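Cellulase, glycosyl hydrolase family 5, TPS linker, domain X (Spirochaeta thermophila, PDB 5E9P) probably anchors its parent family 5 cellulase to crystalline cellulose, being a type A carbohydrate-binding module of family 64 that binds cellulose and xylan. Local coordinates at residues A[19-24]-A[70-75]. Sequence-based numbering, arbitrary orientation.
Sequences YYWKTD and WYIHYK
Y20 and H73 lay their rings almost flat on one another, an offset stack with planes only 8° apart and centroids 4.3 Å apart, on one face of the five-strand sheet of this jelly-roll module. They form a non-hydrogen-bonded antiparallel pair between strands 17-23 and 70-76. A flat imidazole suits the place because, while Y20 CE2 sits 3.4 Å from H73 CD2, the two imidazole nitrogens reach one neighbouring strand each, ND1 bonding to E46 OE2 on strand 44-47 and NE2 to E18 OE2 on strand 17-23. H73 turns CG away from its backbone N (chi1 174°), which brings the imidazole against the Y20 ring; an alanine here would probably leave Y20 without its stacking partner and the two glutamates without their imidazole nitrogens. On this face the long methylene chain of K22 runs alongside Y71, CD 4.1 Å from Y71 CE2.

Six backbone hydrogen bonds, two each for Y19-Y74, W21-I72 and T23-W70, join the strands. These pairs share the other face, where the bulky W21, I72 and Y74 pack on strand 82-85 of the second sheet. The W70 indole sets its edge against the backbone, CE3 3.4 Å from T23 O, while NE1 bonds to I62 O. Y19, W21 and Y74 form an aromatic cluster, Y74 OH bonding to G15 O. The six-membered ring of W21 is inclined at 56° to the Y74 ring, and its CH2 lies over one Y74 face toward the rim, 3.7 Å from Y74 CG.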
loop_
_atom_site.group_PDB
_atom_site.type_symbol
_atom_site.label_atom_id
_atom_site.label_comp_id
_atom_site.label_asym_id
_atom_site.label_seq_id
_atom_site.Cartn_x
_atom_site.Cartn_y
_atom_site.Cartn_z
ATOM N N TYR A 19 3.150 7.479 -7.125
ATOM C CA TYR A 19 4.050 6.339 -7.220
ATOM C C TYR A 19 3.230 5.059 -7.414
ATOM O O TYR A 19 2.108 4.936 -7.002
ATOM C CB TYR A 19 4.926 6.227 -5.966
ATOM C CG TYR A 19 5.648 7.517 -5.659
ATOM C CD1 TYR A 19 6.744 7.915 -6.443
ATOM C CD2 TYR A 19 5.271 8.355 -4.634
ATOM C CE1 TYR A 19 7.329 9.139 -6.236
ATOM C CE2 TYR A 19 5.847 9.591 -4.445
ATOM C CZ TYR A 19 6.898 9.961 -5.232
ATOM O OH TYR A 19 7.478 11.227 -5.074
ATOM N N TYR A 20 3.932 4.104 -8.041
ATOM C CA TYR A 20 3.398 2.778 -8.336
ATOM C C TYR A 20 4.421 1.759 -7.798
ATOM O O TYR A 20 5.496 1.599 -8.377
ATOM C CB TYR A 20 3.213 2.607 -9.846
ATOM C CG TYR A 20 2.240 3.569 -10.455
ATOM C CD1 TYR A 20 2.591 4.775 -10.935
ATOM C CD2 TYR A 20 0.889 3.235 -10.590
ATOM C CE1 TYR A 20 1.647 5.670 -11.577
ATOM C CE2 TYR A 20 -0.064 3.982 -11.209
ATOM C CZ TYR A 20 0.332 5.223 -11.648
ATOM O OH TYR A 20 -0.556 6.079 -12.319
ATOM N N TRP A 21 4.037 1.095 -6.706
ATOM C CA TRP A 21 4.897 0.132 -6.019
ATOM C C TRP A 21 4.234 -1.233 -6.047
ATOM O O TRP A 21 3.037 -1.327 -5.820
ATOM C CB TRP A 21 5.137 0.539 -4.574
ATOM C CG TRP A 21 5.757 1.888 -4.378
ATOM C CD1 TRP A 21 6.901 2.369 -4.921
ATOM C CD2 TRP A 21 5.278 2.921 -3.524
ATOM N NE1 TRP A 21 7.155 3.642 -4.438
ATOM C CE2 TRP A 21 6.175 3.983 -3.580
ATOM C CE3 TRP A 21 4.162 3.062 -2.703
ATOM C CZ2 TRP A 21 5.974 5.188 -2.830
ATOM C CZ3 TRP A 21 3.991 4.210 -1.978
ATOM C CH2 TRP A 21 4.860 5.239 -2.044
ATOM N N LYS A 22 5.017 -2.303 -6.230
ATOM C CA LYS A 22 4.455 -3.645 -6.175
ATOM C C LYS A 22 5.281 -4.520 -5.273
ATOM O O LYS A 22 6.528 -4.343 -5.175
ATOM C CB LYS A 22 4.299 -4.243 -7.544
ATOM C CG LYS A 22 5.599 -4.563 -8.228
ATOM C CD LYS A 22 5.365 -5.206 -9.613
ATOM C CE LYS A 22 6.698 -5.491 -10.243
ATOM N NZ LYS A 22 6.535 -6.177 -11.563
ATOM N N THR A 23 4.643 -5.486 -4.616
ATOM C CA THR A 23 5.356 -6.428 -3.768
ATOM C C THR A 23 4.571 -7.721 -3.739
ATOM O O THR A 23 3.353 -7.722 -3.871
ATOM C CB THR A 23 5.481 -5.858 -2.320
ATOM O OG1 THR A 23 6.222 -6.729 -1.502
ATOM C CG2 THR A 23 4.188 -5.551 -1.674
ATOM N N ASP A 24 5.270 -8.813 -3.468
ATOM C CA ASP A 24 4.635 -10.070 -3.224
ATOM C C ASP A 24 4.742 -10.493 -1.746
ATOM O O ASP A 24 4.497 -11.666 -1.438
ATOM C CB ASP A 24 5.158 -11.187 -4.162
ATOM C CG ASP A 24 6.656 -11.510 -3.889
ATOM O OD1 ASP A 24 7.253 -10.957 -2.992
ATOM O OD2 ASP A 24 7.209 -12.332 -4.643
ATOM N N TRP A 70 0.809 -7.548 -4.994
ATOM C CA TRP A 70 0.026 -6.399 -4.513
ATOM C C TRP A 70 0.574 -5.147 -5.221
ATOM O O TRP A 70 1.761 -4.831 -5.110
ATOM C CB TRP A 70 0.116 -6.257 -3.001
ATOM C CG TRP A 70 -0.645 -7.317 -2.263
ATOM C CD1 TRP A 70 -1.922 -7.223 -1.788
ATOM C CD2 TRP A 70 -0.201 -8.675 -1.950
ATOM N NE1 TRP A 70 -2.295 -8.379 -1.186
ATOM C CE2 TRP A 70 -1.265 -9.295 -1.235
ATOM C CE3 TRP A 70 0.965 -9.376 -2.126
ATOM C CZ2 TRP A 70 -1.174 -10.578 -0.773
ATOM C CZ3 TRP A 70 1.054 -10.673 -1.654
ATOM C CH2 TRP A 70 -0.015 -11.254 -0.956
ATOM N N TYR A 71 -0.338 -4.491 -5.939
ATOM C CA TYR A 71 -0.061 -3.297 -6.717
ATOM C C TYR A 71 -0.629 -2.116 -5.931
ATOM O O TYR A 71 -1.838 -2.025 -5.710
ATOM C CB TYR A 71 -0.775 -3.395 -8.081
ATOM C CG TYR A 71 -0.160 -4.447 -8.955
ATOM C CD1 TYR A 71 -0.550 -5.802 -8.898
ATOM C CD2 TYR A 71 0.820 -4.112 -9.892
ATOM C CE1 TYR A 71 0.024 -6.756 -9.707
ATOM C CE2 TYR A 71 1.371 -5.083 -10.712
ATOM C CZ TYR A 71 0.995 -6.414 -10.594
ATOM O OH TYR A 71 1.565 -7.335 -11.439
ATOM N N ILE A 72 0.282 -1.220 -5.513
ATOM C CA ILE A 72 -0.031 -0.090 -4.637
ATOM C C ILE A 72 0.196 1.188 -5.446
ATOM O O ILE A 72 1.283 1.467 -5.915
ATOM C CB ILE A 72 0.913 -0.108 -3.431
ATOM C CG1 ILE A 72 0.860 -1.441 -2.665
ATOM C CG2 ILE A 72 0.637 1.078 -2.519
ATOM C CD1 ILE A 72 2.184 -1.858 -2.141
ATOM N N HIS A 73 -0.912 1.963 -5.601
ATOM C CA HIS A 73 -0.842 3.214 -6.307
ATOM C C HIS A 73 -1.107 4.329 -5.307
ATOM O O HIS A 73 -2.187 4.394 -4.720
ATOM C CB HIS A 73 -1.872 3.198 -7.449
ATOM C CG HIS A 73 -1.997 4.469 -8.168
ATOM N ND1 HIS A 73 -3.169 4.798 -8.793
ATOM C CD2 HIS A 73 -1.176 5.512 -8.387
ATOM C CE1 HIS A 73 -3.057 5.981 -9.380
ATOM N NE2 HIS A 73 -1.830 6.414 -9.197
ATOM N N TYR A 74 -0.099 5.160 -5.109
ATOM C CA TYR A 74 -0.064 6.232 -4.114
ATOM C C TYR A 74 -0.107 7.564 -4.820
ATOM O O TYR A 74 0.638 7.822 -5.779
ATOM C CB TYR A 74 1.274 6.105 -3.364
ATOM C CG TYR A 74 1.689 7.172 -2.382
ATOM C CD1 TYR A 74 2.162 8.425 -2.772
ATOM C CD2 TYR A 74 1.707 6.908 -1.015
ATOM C CE1 TYR A 74 2.635 9.334 -1.889
ATOM C CE2 TYR A 74 2.195 7.846 -0.120
ATOM C CZ TYR A 74 2.664 9.048 -0.545
ATOM O OH TYR A 74 3.110 9.934 0.429
ATOM N N LYS A 75 -0.917 8.503 -4.286
ATOM C CA LYS A 75 -0.857 9.898 -4.705
ATOM C C LYS A 75 -0.983 10.797 -3.513
ATOM O O LYS A 75 -1.939 10.694 -2.739
ATOM C CB LYS A 75 -2.019 10.233 -5.652
ATOM C CG LYS A 75 -2.100 9.521 -6.971
ATOM C CD LYS A 75 -3.235 9.835 -7.859
ATOM C CE LYS A 75 -3.128 11.213 -8.461
ATOM N NZ LYS A 75 -4.339 11.410 -9.398
#